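Alpha-galactosidase (Lactobacillus brevis, PDB 3MI6) probably hydrolyses terminal, non-reducing alpha-D-galactose residues of alpha-D-galactosides, as a member of glycoside hydrolase family 36. Local coordinates at residues N9-L14 with I22-K27; A31-Y36 with K74-S79; T133-F138 with D148-I153; V161-F166 with T290-E295. All coordinates share one frame; numbering follows the deposited sequence.

Contact 1 (N9-L14 with I22-K27); sequences NLTFHL and IFQIMK
F12 and F23 form an antiparallel hydrogen-bonded pair in the beta hairpin of strands 11-15 and 19-25. These are the inner strands of a four-stranded antiparallel sheet. F12 N binds F23 O and F23 N binds F12 O, each at 2.8 Å. The tight part is the face that carries the two phenylalanines. CG of F23 takes the crowded position between its backbone N and carbonyl carbon (chi1 63°), which swings the ring back over the partner strand. CB of F12 lies over one face of that ring, offset toward the rim, 3.7 Å from F23 CZ. The two rings are near parallel, at 19°, but slid apart with little overlap. I25 CG1 meets the edge of the F12 ring. L134 covers this cluster, and F23 also stacks on Y151. The N9-L10 end is looser and partly open to solvent, as are Q24 and I25. There L10 and T11 form a G1 beta bulge facing N6. I25 N binds L10 O at 3.0 Å, and T11 OG1 binds P44 O. On the opposite face of the sheet from F12, H13 and I22 are also buried: I22 CG1 sits over the centre of the imidazole, 3.4 Å from the centroid of the H13 ring.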
loop_
_atom_site.group_PDB
_atom_site.type_symbol
_atom_site.label_atom_id
_atom_site.label_comp_id
_atom_site.label_asym_id
_atom_site.label_seq_id
_atom_site.Cartn_x
_atom_site.Cartn_y
_atom_site.Cartn_z
ATOM N N ASN D 9 14.796 -13.054 43.428
ATOM C CA ASN D 9 13.551 -12.925 42.663
ATOM C C ASN D 9 13.461 -13.873 41.478
ATOM O O ASN D 9 12.448 -13.901 40.772
ATOM C CB ASN D 9 13.366 -11.501 42.155
ATOM C CG ASN D 9 13.122 -10.531 43.258
ATOM O OD1 ASN D 9 11.982 -10.310 43.660
ATOM N ND2 ASN D 9 14.193 -9.939 43.769
ATOM N N LEU D 10 14.523 -14.634 41.258
ATOM C CA LEU D 10 14.549 -15.589 40.162
ATOM C C LEU D 10 14.278 -14.860 38.840
ATOM O O LEU D 10 13.491 -15.303 37.991
ATOM C CB LEU D 10 13.567 -16.743 40.411
ATOM C CG LEU D 10 13.812 -17.603 41.664
ATOM C CD1 LEU D 10 12.793 -18.726 41.773
ATOM C CD2 LEU D 10 15.206 -18.168 41.660
ATOM N N THR D 11 14.954 -13.724 38.703
ATOM C CA THR D 11 14.967 -12.953 37.481
ATOM C C THR D 11 16.229 -13.264 36.684
ATOM O O THR D 11 17.344 -12.961 37.106
ATOM C CB THR D 11 14.954 -11.470 37.781
ATOM O OG1 THR D 11 13.819 -11.167 38.595
ATOM C CG2 THR D 11 14.873 -10.690 36.499
ATOM N N PHE D 12 16.034 -13.879 35.526
ATOM C CA PHE D 12 17.114 -14.216 34.628
ATOM C C PHE D 12 17.129 -13.217 33.504
ATOM O O PHE D 12 16.109 -12.961 32.867
ATOM C CB PHE D 12 16.914 -15.626 34.096
ATOM C CG PHE D 12 16.776 -16.639 35.180
ATOM C CD1 PHE D 12 17.882 -17.334 35.637
ATOM C CD2 PHE D 12 15.551 -16.856 35.787
ATOM C CE1 PHE D 12 17.763 -18.246 36.652
ATOM C CE2 PHE D 12 15.427 -17.768 36.802
ATOM C CZ PHE D 12 16.534 -18.467 37.235
ATOM N N HIS D 13 18.312 -12.670 33.269
ATOM C CA HIS D 13 18.496 -11.572 32.370
ATOM C C HIS D 13 19.768 -11.841 31.585
ATOM O O HIS D 13 20.860 -11.823 32.125
ATOM C CB HIS D 13 18.613 -10.301 33.203
ATOM C CG HIS D 13 18.692 -9.036 32.407
ATOM N ND1 HIS D 13 19.405 -8.931 31.230
ATOM C CD2 HIS D 13 18.188 -7.803 32.653
ATOM C CE1 HIS D 13 19.320 -7.694 30.775
ATOM N NE2 HIS D 13 18.583 -6.990 31.617
ATOM N N LEU D 14 19.604 -12.114 30.298
ATOM C CA LEU D 14 20.709 -12.318 29.377
ATOM C C LEU D 14 21.142 -11.006 28.651
ATOM O O LEU D 14 20.307 -10.282 28.089
ATOM C CB LEU D 14 20.302 -13.391 28.367
ATOM C CG LEU D 14 20.262 -14.860 28.836
ATOM C CD1 LEU D 14 19.195 -15.121 29.879
ATOM C CD2 LEU D 14 20.086 -15.813 27.641
ATOM N N ILE D 22 15.147 -11.002 28.850
ATOM C CA ILE D 22 14.877 -11.078 30.275
ATOM C C ILE D 22 13.619 -11.900 30.552
ATOM O O ILE D 22 12.565 -11.651 29.951
ATOM C CB ILE D 22 14.636 -9.682 30.874
ATOM C CG1 ILE D 22 15.746 -8.709 30.482
ATOM C CG2 ILE D 22 14.489 -9.754 32.381
ATOM C CD1 ILE D 22 15.387 -7.235 30.788
ATOM N N PHE D 23 13.720 -12.866 31.467
ATOM C CA PHE D 23 12.529 -13.547 31.974
ATOM C C PHE D 23 12.561 -13.777 33.482
ATOM O O PHE D 23 13.594 -13.590 34.118
ATOM C CB PHE D 23 12.257 -14.858 31.226
ATOM C CG PHE D 23 13.336 -15.903 31.375
ATOM C CD1 PHE D 23 14.494 -15.837 30.617
ATOM C CD2 PHE D 23 13.166 -16.977 32.241
ATOM C CE1 PHE D 23 15.469 -16.803 30.729
ATOM C CE2 PHE D 23 14.150 -17.957 32.362
ATOM C CZ PHE D 23 15.301 -17.868 31.603
ATOM N N GLN D 24 11.425 -14.197 34.035
ATOM C CA GLN D 24 11.259 -14.319 35.478
ATOM C C GLN D 24 10.409 -15.527 35.867
ATOM O O GLN D 24 9.385 -15.808 35.240
ATOM C CB GLN D 24 10.618 -13.049 36.031
ATOM C CG GLN D 24 10.548 -12.987 37.545
ATOM C CD GLN D 24 9.951 -11.674 38.053
ATOM O OE1 GLN D 24 9.047 -11.098 37.431
ATOM N NE2 GLN D 24 10.448 -11.201 39.196
ATOM N N ILE D 25 10.837 -16.244 36.905
ATOM C CA ILE D 25 10.008 -17.303 37.473
ATOM C C ILE D 25 8.858 -16.659 38.224
ATOM O O ILE D 25 9.040 -15.686 38.962
ATOM C CB ILE D 25 10.795 -18.221 38.407
ATOM C CG1 ILE D 25 11.927 -18.899 37.642
ATOM C CG2 ILE D 25 9.887 -19.280 38.978
ATOM C CD1 ILE D 25 11.449 -19.698 36.441
HETATM N N MSE D 26 7.668 -17.200 38.039
HETATM C CA MSE D 26 6.478 -16.520 38.508
HETATM C C MSE D 26 5.711 -17.217 39.631
HETATM O O MSE D 26 5.986 -18.368 39.998
HETATM C CB MSE D 26 5.552 -16.270 37.329
HETATM C CG MSE D 26 6.202 -15.453 36.228
HETATM SE SE MSE D 26 4.808 -14.580 35.210
HETATM C CE MSE D 26 3.802 -16.146 34.580
ATOM N N LYS D 27 4.746 -16.484 40.173
ATOM C CA LYS D 27 3.890 -16.958 41.248
ATOM C C LYS D 27 3.530 -18.440 41.091
ATOM O O LYS D 27 3.696 -19.225 42.024
ATOM C CB LYS D 27 2.636 -16.085 41.303
ATOM C CG LYS D 27 1.704 -16.363 42.450
ATOM C CD LYS D 27 0.397 -15.574 42.307
ATOM C CE LYS D 27 0.587 -14.064 42.528
ATOM N NZ LYS D 27 0.887 -13.712 43.950
#

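Contact 2 (A31-Y36 with K74-S79); sequences AGQIYY and KAEYAS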
loop_
_atom_site.group_PDB
_atom_site.type_symbol
_atom_site.label_atom_id
_atom_site.label_comp_id
_atom_site.label_asym_id
_atom_site.label_seq_id
_atom_site.Cartn_x
_atom_site.Cartn_y
_atom_site.Cartn_z
ATOM N N ALA D 31 7.833 -19.921 33.999
ATOM C CA ALA D 31 8.692 -18.814 33.578
ATOM C C ALA D 31 7.940 -17.786 32.725
ATOM O O ALA D 31 7.240 -18.144 31.772
ATOM C CB ALA D 31 9.915 -19.346 32.824
ATOM N N GLY D 32 8.102 -16.512 33.081
ATOM C CA GLY D 32 7.414 -15.401 32.438
ATOM C C GLY D 32 8.365 -14.498 31.679
ATOM O O GLY D 32 9.322 -13.946 32.219
ATOM N N GLN D 33 8.103 -14.362 30.391
ATOM C CA GLN D 33 8.939 -13.561 29.515
ATOM C C GLN D 33 8.676 -12.108 29.839
ATOM O O GLN D 33 7.523 -11.713 29.995
ATOM C CB GLN D 33 8.583 -13.876 28.071
ATOM C CG GLN D 33 8.928 -12.823 27.100
ATOM C CD GLN D 33 10.405 -12.655 26.932
ATOM O OE1 GLN D 33 11.201 -13.578 27.168
ATOM N NE2 GLN D 33 10.792 -11.466 26.500
ATOM N N ILE D 34 9.741 -11.321 29.978
ATOM C CA ILE D 34 9.585 -9.914 30.343
ATOM C C ILE D 34 9.904 -8.966 29.169
ATOM O O ILE D 34 9.161 -8.027 28.896
ATOM C CB ILE D 34 10.473 -9.528 31.565
ATOM C CG1 ILE D 34 10.419 -10.600 32.641
ATOM C CG2 ILE D 34 10.037 -8.199 32.168
ATOM C CD1 ILE D 34 11.078 -10.171 33.908
ATOM N N TYR D 35 11.009 -9.216 28.478
ATOM C CA TYR D 35 11.473 -8.279 27.472
ATOM C C TYR D 35 12.612 -8.816 26.608
ATOM O O TYR D 35 13.533 -9.460 27.107
ATOM C CB TYR D 35 11.910 -6.977 28.146
ATOM C CG TYR D 35 12.691 -6.087 27.227
ATOM C CD1 TYR D 35 12.044 -5.208 26.356
ATOM C CD2 TYR D 35 14.077 -6.128 27.209
ATOM C CE1 TYR D 35 12.774 -4.382 25.496
ATOM C CE2 TYR D 35 14.802 -5.323 26.360
ATOM C CZ TYR D 35 14.149 -4.456 25.505
ATOM O OH TYR D 35 14.887 -3.659 24.672
ATOM N N TYR D 36 12.545 -8.547 25.310
ATOM C CA TYR D 36 13.629 -8.900 24.390
ATOM C C TYR D 36 13.691 -7.754 23.410
ATOM O O TYR D 36 12.692 -7.414 22.777
ATOM C CB TYR D 36 13.372 -10.248 23.696
ATOM C CG TYR D 36 14.506 -10.763 22.820
ATOM C CD1 TYR D 36 15.818 -10.348 23.013
ATOM C CD2 TYR D 36 14.260 -11.687 21.808
ATOM C CE1 TYR D 36 16.860 -10.826 22.202
ATOM C CE2 TYR D 36 15.289 -12.170 20.990
ATOM C CZ TYR D 36 16.588 -11.737 21.187
ATOM O OH TYR D 36 17.601 -12.220 20.369
ATOM N N LYS D 74 2.794 -13.110 28.911
ATOM C CA LYS D 74 3.868 -13.582 28.053
ATOM C C LYS D 74 4.643 -14.753 28.673
ATOM O O LYS D 74 5.186 -14.658 29.768
ATOM C CB LYS D 74 4.837 -12.454 27.747
ATOM C CG LYS D 74 4.338 -11.422 26.763
ATOM C CD LYS D 74 5.073 -10.115 27.005
ATOM C CE LYS D 74 4.641 -9.577 28.349
ATOM N NZ LYS D 74 5.504 -8.497 28.829
ATOM N N ALA D 75 4.708 -15.863 27.953
ATOM C CA ALA D 75 5.341 -17.053 28.481
ATOM C C ALA D 75 6.633 -17.362 27.772
ATOM O O ALA D 75 6.907 -16.858 26.679
ATOM C CB ALA D 75 4.416 -18.223 28.366
ATOM N N GLU D 76 7.412 -18.226 28.394
ATOM C CA GLU D 76 8.716 -18.591 27.876
ATOM C C GLU D 76 8.671 -19.980 27.240
ATOM O O GLU D 76 9.444 -20.291 26.347
ATOM C CB GLU D 76 9.731 -18.552 29.012
ATOM C CG GLU D 76 11.155 -18.698 28.568
ATOM C CD GLU D 76 11.683 -17.459 27.860
ATOM O OE1 GLU D 76 10.934 -16.456 27.747
ATOM O OE2 GLU D 76 12.857 -17.495 27.429
ATOM N N TYR D 77 7.744 -20.809 27.697
ATOM C CA TYR D 77 7.599 -22.164 27.191
ATOM C C TYR D 77 6.277 -22.666 27.705
ATOM O O TYR D 77 6.227 -23.328 28.722
ATOM C CB TYR D 77 8.744 -23.069 27.684
ATOM C CG TYR D 77 9.034 -24.227 26.766
ATOM C CD1 TYR D 77 9.762 -24.050 25.605
ATOM C CD2 TYR D 77 8.567 -25.488 27.048
ATOM C CE1 TYR D 77 10.016 -25.093 24.753
ATOM C CE2 TYR D 77 8.818 -26.537 26.211
ATOM C CZ TYR D 77 9.540 -26.337 25.061
ATOM O OH TYR D 77 9.785 -27.400 24.216
ATOM N N ALA D 78 5.200 -22.344 27.004
ATOM C CA ALA D 78 3.865 -22.594 27.534
ATOM C C ALA D 78 3.194 -23.912 27.116
ATOM O O ALA D 78 3.478 -24.474 26.053
ATOM C CB ALA D 78 2.946 -21.414 27.212
ATOM N N SER D 79 2.270 -24.377 27.947
ATOM C CA SER D 79 1.460 -25.541 27.628
ATOM C C SER D 79 0.017 -25.117 27.390
ATOM O O SER D 79 -0.377 -23.998 27.705
ATOM C CB SER D 79 1.476 -26.508 28.802
ATOM O OG SER D 79 0.877 -25.877 29.927
#
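G32 and A75 bring their backbones together in a single beta bridge, with CA atoms 4.8 Å apart. It ties the strand 31-36 to the irregular segment 74-79. Two backbone bonds flank it. Q33 N binds K74 O at 3.0 Å, approaching from above the carbonyl plane. E76 N binds A31 O at 3.4 Å, which is weak. Side chains fill in beside these bonds. A31 CB touches E76 CB at 3.9 Å, and Q33 CB lies 4.0 Å from K74 CB. The K74 chain bends at its third torsion and runs past Q33 O. CG of E76 stands anti to the backbone N (chi1 -171°), and the chain then bends at chi2, which brings the carboxylate beside the Q33 amide. The two flat groups are nearly coplanar, with planes 16° apart. Replacing Q33 by an alanine would probably open a gap beside the E76 carboxylate, which would lose its flat neighbour. The next shell fixes these groups. E76 OE2 is gripped by the hydroxyls of Y151 and Y21, which should hold the carboxylate in place within the buried interior. A75 N binds D185 OD2, and the K74 side chain also touches D185. R681 of the second subunit comes near K74 NZ, a close pair of like charges. Strand 31-36 is one of the two edge strands of its four-stranded sheet and pairs with strand 19-25, where I34 and Y35 make a classic bulge facing I22. Segment 74-79 fits between this edge and strand 174-186.

Contact 3 (T133-F138 with D148-I153); sequences TLVVSF and DLNYSI
S137 and D148 face each other in an antiparallel beta hairpin, strands 132-140 and 146-154. The hairpin belongs to a large antiparallel sheet of the N-terminal domain of family 36. Backbone bonds link L134 with Y151 and V136 with L149, both ways in each pair; L134 N to Y151 O and V136 N to L149 O are each 2.8 Å. Side chains alternate between two faces. On the face of L134, V136, L149 and Y151, L134 CB stays 4.1 Å from Y151 CB. L134 O comes near the edge of the Y151 ring. The Y151 hydroxyl binds E76 OE2. F138 turns its CE1 to L149 CD1, at 3.9 Å. V136 packs on F23 of strand 19-25. On the other face, V135 and N150 run side by side, pointing the same way. N150 OD1 rests 3.5 Å from V135 CG1, while its ND2 binds S163 OG in the next strand. T133 OG1 binds G113 O. At the far end, S137 OG (chi1 -53°) and D148 CG (chi1 -70°) each lie anti to their own carbonyl carbon, and these turns bring hydroxyl and carboxylate together. S137 OG donates to D148 OD1 at 2.7 Å, meeting it from above the carboxylate plane.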
loop_
_atom_site.group_PDB
_atom_site.type_symbol
_atom_site.label_atom_id
_atom_site.label_comp_id
_atom_site.label_asym_id
_atom_site.label_seq_id
_atom_site.Cartn_x
_atom_site.Cartn_y
_atom_site.Cartn_z
ATOM N N THR D 133 26.227 -20.769 29.216
ATOM C CA THR D 133 25.011 -21.555 29.073
ATOM C C THR D 133 24.256 -21.535 30.389
ATOM O O THR D 133 24.817 -21.846 31.430
ATOM C CB THR D 133 25.289 -23.022 28.653
ATOM O OG1 THR D 133 26.212 -23.059 27.567
ATOM C CG2 THR D 133 24.012 -23.711 28.223
ATOM N N LEU D 134 22.988 -21.146 30.320
ATOM C CA LEU D 134 22.082 -21.112 31.459
ATOM C C LEU D 134 21.109 -22.264 31.286
ATOM O O LEU D 134 20.497 -22.392 30.228
ATOM C CB LEU D 134 21.308 -19.793 31.466
ATOM C CG LEU D 134 20.217 -19.625 32.531
ATOM C CD1 LEU D 134 20.821 -19.459 33.912
ATOM C CD2 LEU D 134 19.305 -18.461 32.232
ATOM N N VAL D 135 20.976 -23.116 32.301
ATOM C CA VAL D 135 20.034 -24.228 32.239
ATOM C C VAL D 135 18.970 -24.080 33.310
ATOM O O VAL D 135 19.274 -24.106 34.490
ATOM C CB VAL D 135 20.716 -25.583 32.444
ATOM C CG1 VAL D 135 19.705 -26.707 32.259
ATOM C CG2 VAL D 135 21.876 -25.745 31.503
ATOM N N VAL D 136 17.718 -23.943 32.903
ATOM C CA VAL D 136 16.658 -23.662 33.854
ATOM C C VAL D 136 15.699 -24.836 33.948
ATOM O O VAL D 136 14.853 -25.026 33.076
ATOM C CB VAL D 136 15.884 -22.380 33.469
ATOM C CG1 VAL D 136 14.735 -22.144 34.421
ATOM C CG2 VAL D 136 16.810 -21.195 33.474
ATOM N N SER D 137 15.819 -25.609 35.026
ATOM C CA SER D 137 15.099 -26.874 35.153
ATOM C C SER D 137 13.760 -26.740 35.881
ATOM O O SER D 137 13.645 -26.008 36.854
ATOM C CB SER D 137 15.991 -27.909 35.835
ATOM O OG SER D 137 17.243 -28.010 35.174
ATOM N N PHE D 138 12.746 -27.438 35.379
ATOM C CA PHE D 138 11.427 -27.442 35.997
ATOM C C PHE D 138 11.011 -28.885 36.270
ATOM O O PHE D 138 11.653 -29.823 35.805
ATOM C CB PHE D 138 10.383 -26.797 35.073
ATOM C CG PHE D 138 10.687 -25.370 34.687
ATOM C CD1 PHE D 138 11.727 -25.072 33.818
ATOM C CD2 PHE D 138 9.908 -24.327 35.166
ATOM C CE1 PHE D 138 11.994 -23.767 33.466
ATOM C CE2 PHE D 138 10.175 -23.030 34.808
ATOM C CZ PHE D 138 11.217 -22.752 33.963
ATOM N N ASP D 148 14.475 -29.374 31.011
ATOM C CA ASP D 148 15.549 -28.393 31.015
ATOM C C ASP D 148 15.376 -27.384 29.872
ATOM O O ASP D 148 15.283 -27.764 28.700
ATOM C CB ASP D 148 16.910 -29.082 30.940
ATOM C CG ASP D 148 17.247 -29.834 32.219
ATOM O OD1 ASP D 148 16.492 -29.631 33.200
ATOM O OD2 ASP D 148 18.247 -30.611 32.249
ATOM N N LEU D 149 15.301 -26.102 30.229
ATOM C CA LEU D 149 15.301 -25.007 29.260
ATOM C C LEU D 149 16.709 -24.408 29.143
ATOM O O LEU D 149 17.255 -23.861 30.096
ATOM C CB LEU D 149 14.288 -23.923 29.640
ATOM C CG LEU D 149 12.818 -24.308 29.510
ATOM C CD1 LEU D 149 11.900 -23.096 29.575
ATOM C CD2 LEU D 149 12.604 -25.034 28.213
ATOM N N ASN D 150 17.294 -24.522 27.962
ATOM C CA ASN D 150 18.643 -24.045 27.756
ATOM C C ASN D 150 18.680 -22.710 27.040
ATOM O O ASN D 150 17.801 -22.385 26.223
ATOM C CB ASN D 150 19.433 -25.091 26.989
ATOM C CG ASN D 150 19.254 -26.473 27.569
ATOM O OD1 ASN D 150 19.523 -26.698 28.741
ATOM N ND2 ASN D 150 18.779 -27.400 26.757
ATOM N N TYR D 151 19.705 -21.937 27.373
ATOM C CA TYR D 151 19.872 -20.587 26.883
ATOM C C TYR D 151 21.358 -20.350 26.904
ATOM O O TYR D 151 21.929 -20.183 27.969
ATOM C CB TYR D 151 19.264 -19.597 27.862
ATOM C CG TYR D 151 17.759 -19.627 28.027
ATOM C CD1 TYR D 151 17.154 -20.452 28.969
ATOM C CD2 TYR D 151 16.941 -18.786 27.282
ATOM C CE1 TYR D 151 15.769 -20.459 29.142
ATOM C CE2 TYR D 151 15.565 -18.789 27.438
ATOM C CZ TYR D 151 14.980 -19.618 28.371
ATOM O OH TYR D 151 13.610 -19.609 28.524
ATOM N N SER D 152 22.003 -20.344 25.749
ATOM C CA SER D 152 23.403 -19.943 25.694
ATOM C C SER D 152 23.563 -18.546 25.094
ATOM O O SER D 152 23.135 -18.293 23.972
ATOM C CB SER D 152 24.203 -20.950 24.890
ATOM O OG SER D 152 23.881 -22.254 25.308
ATOM N N ILE D 153 24.168 -17.643 25.861
ATOM C CA ILE D 153 24.512 -16.314 25.385
ATOM C C ILE D 153 25.799 -16.326 24.565
ATOM O O ILE D 153 26.785 -16.942 24.948
ATOM C CB ILE D 153 24.665 -15.328 26.560
ATOM C CG1 ILE D 153 23.311 -14.736 26.927
ATOM C CG2 ILE D 153 25.573 -14.164 26.209
ATOM C CD1 ILE D 153 23.431 -13.333 27.477
#

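Contact 4 (V161-F166 with T290-E295); sequences VKSAKF and TFQTPE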
loop_
_atom_site.group_PDB
_atom_site.type_symbol
_atom_site.label_atom_id
_atom_site.label_comp_id
_atom_site.label_asym_id
_atom_site.label_seq_id
_atom_site.Cartn_x
_atom_site.Cartn_y
_atom_site.Cartn_z
ATOM N N VAL D 161 21.153 -18.678 21.861
ATOM C CA VAL D 161 20.765 -20.005 21.353
ATOM C C VAL D 161 19.894 -20.737 22.355
ATOM O O VAL D 161 20.242 -20.811 23.522
ATOM C CB VAL D 161 21.987 -20.914 21.112
ATOM C CG1 VAL D 161 21.534 -22.305 20.684
ATOM C CG2 VAL D 161 22.904 -20.330 20.079
ATOM N N LYS D 162 18.784 -21.307 21.906
ATOM C CA LYS D 162 17.848 -21.954 22.825
ATOM C C LYS D 162 17.588 -23.402 22.476
ATOM O O LYS D 162 17.654 -23.782 21.310
ATOM C CB LYS D 162 16.522 -21.189 22.863
ATOM C CG LYS D 162 16.630 -19.803 23.484
ATOM C CD LYS D 162 15.362 -19.006 23.296
ATOM C CE LYS D 162 14.173 -19.685 23.908
ATOM N NZ LYS D 162 13.013 -18.786 23.795
ATOM N N SER D 163 17.317 -24.213 23.498
ATOM C CA SER D 163 16.795 -25.564 23.289
ATOM C C SER D 163 15.982 -26.048 24.481
ATOM O O SER D 163 15.791 -25.321 25.455
ATOM C CB SER D 163 17.907 -26.566 22.980
ATOM O OG SER D 163 18.614 -26.934 24.153
ATOM N N ALA D 164 15.505 -27.286 24.393
ATOM C CA ALA D 164 14.783 -27.909 25.489
ATOM C C ALA D 164 15.186 -29.365 25.568
ATOM O O ALA D 164 15.440 -29.998 24.545
ATOM C CB ALA D 164 13.278 -27.774 25.287
ATOM N N LYS D 165 15.275 -29.885 26.789
ATOM C CA LYS D 165 15.588 -31.291 27.030
ATOM C C LYS D 165 14.609 -31.824 28.035
ATOM O O LYS D 165 14.491 -31.280 29.130
ATOM C CB LYS D 165 16.988 -31.441 27.599
ATOM C CG LYS D 165 17.400 -32.870 27.833
ATOM C CD LYS D 165 18.734 -32.926 28.556
ATOM C CE LYS D 165 19.604 -34.072 28.056
ATOM N NZ LYS D 165 20.804 -34.270 28.920
ATOM N N PHE D 166 13.901 -32.881 27.665
ATOM C CA PHE D 166 12.885 -33.479 28.526
ATOM C C PHE D 166 13.457 -34.704 29.228
ATOM O O PHE D 166 14.134 -35.522 28.605
ATOM C CB PHE D 166 11.678 -33.911 27.689
ATOM C CG PHE D 166 10.868 -32.771 27.134
ATOM C CD1 PHE D 166 11.364 -31.974 26.127
ATOM C CD2 PHE D 166 9.590 -32.518 27.599
ATOM C CE1 PHE D 166 10.609 -30.923 25.621
ATOM C CE2 PHE D 166 8.838 -31.472 27.086
ATOM C CZ PHE D 166 9.353 -30.677 26.106
ATOM N N THR D 290 15.212 -39.602 27.849
ATOM C CA THR D 290 15.395 -38.181 27.635
ATOM C C THR D 290 15.134 -37.809 26.195
ATOM O O THR D 290 15.299 -38.626 25.284
ATOM C CB THR D 290 16.830 -37.778 27.939
ATOM O OG1 THR D 290 17.717 -38.691 27.285
ATOM C CG2 THR D 290 17.084 -37.823 29.428
ATOM N N PHE D 291 14.732 -36.564 25.986
ATOM C CA PHE D 291 14.561 -36.045 24.636
ATOM C C PHE D 291 15.138 -34.637 24.494
ATOM O O PHE D 291 14.724 -33.718 25.206
ATOM C CB PHE D 291 13.088 -36.072 24.206
ATOM C CG PHE D 291 12.860 -35.499 22.844
ATOM C CD1 PHE D 291 13.120 -36.251 21.717
ATOM C CD2 PHE D 291 12.422 -34.196 22.691
ATOM C CE1 PHE D 291 12.944 -35.725 20.462
ATOM C CE2 PHE D 291 12.240 -33.663 21.438
ATOM C CZ PHE D 291 12.498 -34.432 20.322
ATOM N N GLN D 292 16.097 -34.484 23.580
ATOM C CA GLN D 292 16.737 -33.183 23.289
ATOM C C GLN D 292 16.155 -32.527 22.009
ATOM O O GLN D 292 16.155 -33.155 20.942
ATOM C CB GLN D 292 18.257 -33.391 23.135
ATOM C CG GLN D 292 19.071 -32.166 22.736
ATOM C CD GLN D 292 19.009 -31.054 23.778
ATOM O OE1 GLN D 292 19.509 -31.196 24.899
ATOM N NE2 GLN D 292 18.399 -29.933 23.404
ATOM N N THR D 293 15.658 -31.290 22.096
ATOM C CA THR D 293 15.252 -30.593 20.862
ATOM C C THR D 293 16.467 -30.080 20.094
ATOM O O THR D 293 17.529 -29.861 20.682
ATOM C CB THR D 293 14.317 -29.398 21.094
ATOM O OG1 THR D 293 15.072 -28.296 21.600
ATOM C CG2 THR D 293 13.202 -29.739 22.050
ATOM N N PRO D 294 16.320 -29.894 18.765
ATOM C CA PRO D 294 17.388 -29.254 17.989
ATOM C C PRO D 294 17.469 -27.823 18.474
ATOM O O PRO D 294 16.493 -27.345 19.062
ATOM C CB PRO D 294 16.856 -29.282 16.557
ATOM C CG PRO D 294 15.728 -30.230 16.556
ATOM C CD PRO D 294 15.153 -30.226 17.930
ATOM N N GLU D 295 18.587 -27.145 18.240
ATOM C CA GLU D 295 18.750 -25.780 18.732
ATOM C C GLU D 295 18.075 -24.707 17.868
ATOM O O GLU D 295 18.086 -24.778 16.627
ATOM C CB GLU D 295 20.232 -25.465 18.914
ATOM C CG GLU D 295 20.803 -26.087 20.163
ATOM C CD GLU D 295 22.270 -25.812 20.338
ATOM O OE1 GLU D 295 22.961 -25.524 19.334
ATOM O OE2 GLU D 295 22.738 -25.887 21.492
HETATM O O HOH W 1 21.270 -26.338 23.852
#
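Q292 extends CG anti to its backbone N (chi1 176°) and then bends at chi2 (63°), which turns its amide back toward S163 and its own chain. The contact is an antiparallel strand pair, 159-167 with 290-301, inside the large sheet of the N-terminal domain. Q292 NE2 binds T293 O at 2.9 Å, on a lone pair in the carbonyl plane, with an N-H...O angle of 171°. It also makes a weak bond to S163 OG. A leucine in place of Q292 would probably leave T293 O without this donor and S163 OG without its weak bond from the amide. The chain leaves regular pairing at T293. Its OG1 sits between the backbone N and carbonyl carbon and takes A164 N at 3.0 Å, where a backbone carbonyl would do so in a regular strand. T293 N returns a straight bond to A164 O, 2.8 Å long. T293 CG2 touches A164 CB. Just before Q292, F291 forms a hydrogen-bonded pair with F166. F291 O lies at the edge of the F166 ring, in its plane, and F166 CD1 approaches F291 CD2 at 4.2 Å. The F291 ring also meets W283. At the other end, V161 CG1 packs against the carboxylate of E295, 3.6 Å from E295 CD. That buried charge has a salt bridge from K114, and T123 binds its OE1. S163 OG, which N150 ND2 also binds, has a water at 2.7 Å, and this water donates to E295 OE2 at 2.8 Å.

Overall arrangement
From the N terminus, contact 1 closes a short hairpin of strands 11-15 and 19-25. Contact 2 follows and closes a longer, mostly irregular loop back onto strand 31-36, the next strand of the same sheet. Contact 3 closes the hairpin of strands 132-140 and 146-154. Contact 4 spans the longest loop, more than 120 residues, and sets strand 290-301 beside strand 159-167. The four are in series; none nests in or crosses another. Contacts 1 and 2 share the small sheet, and contacts 3 and 4 share the large one through strands 146-154 and 159-167. The sheets pack together where contact 1 meets contact 3, with centres about 12 Å apart. The E76-Y151 bond joins contact 2 to contact 3, and Y77 packs on contact 4.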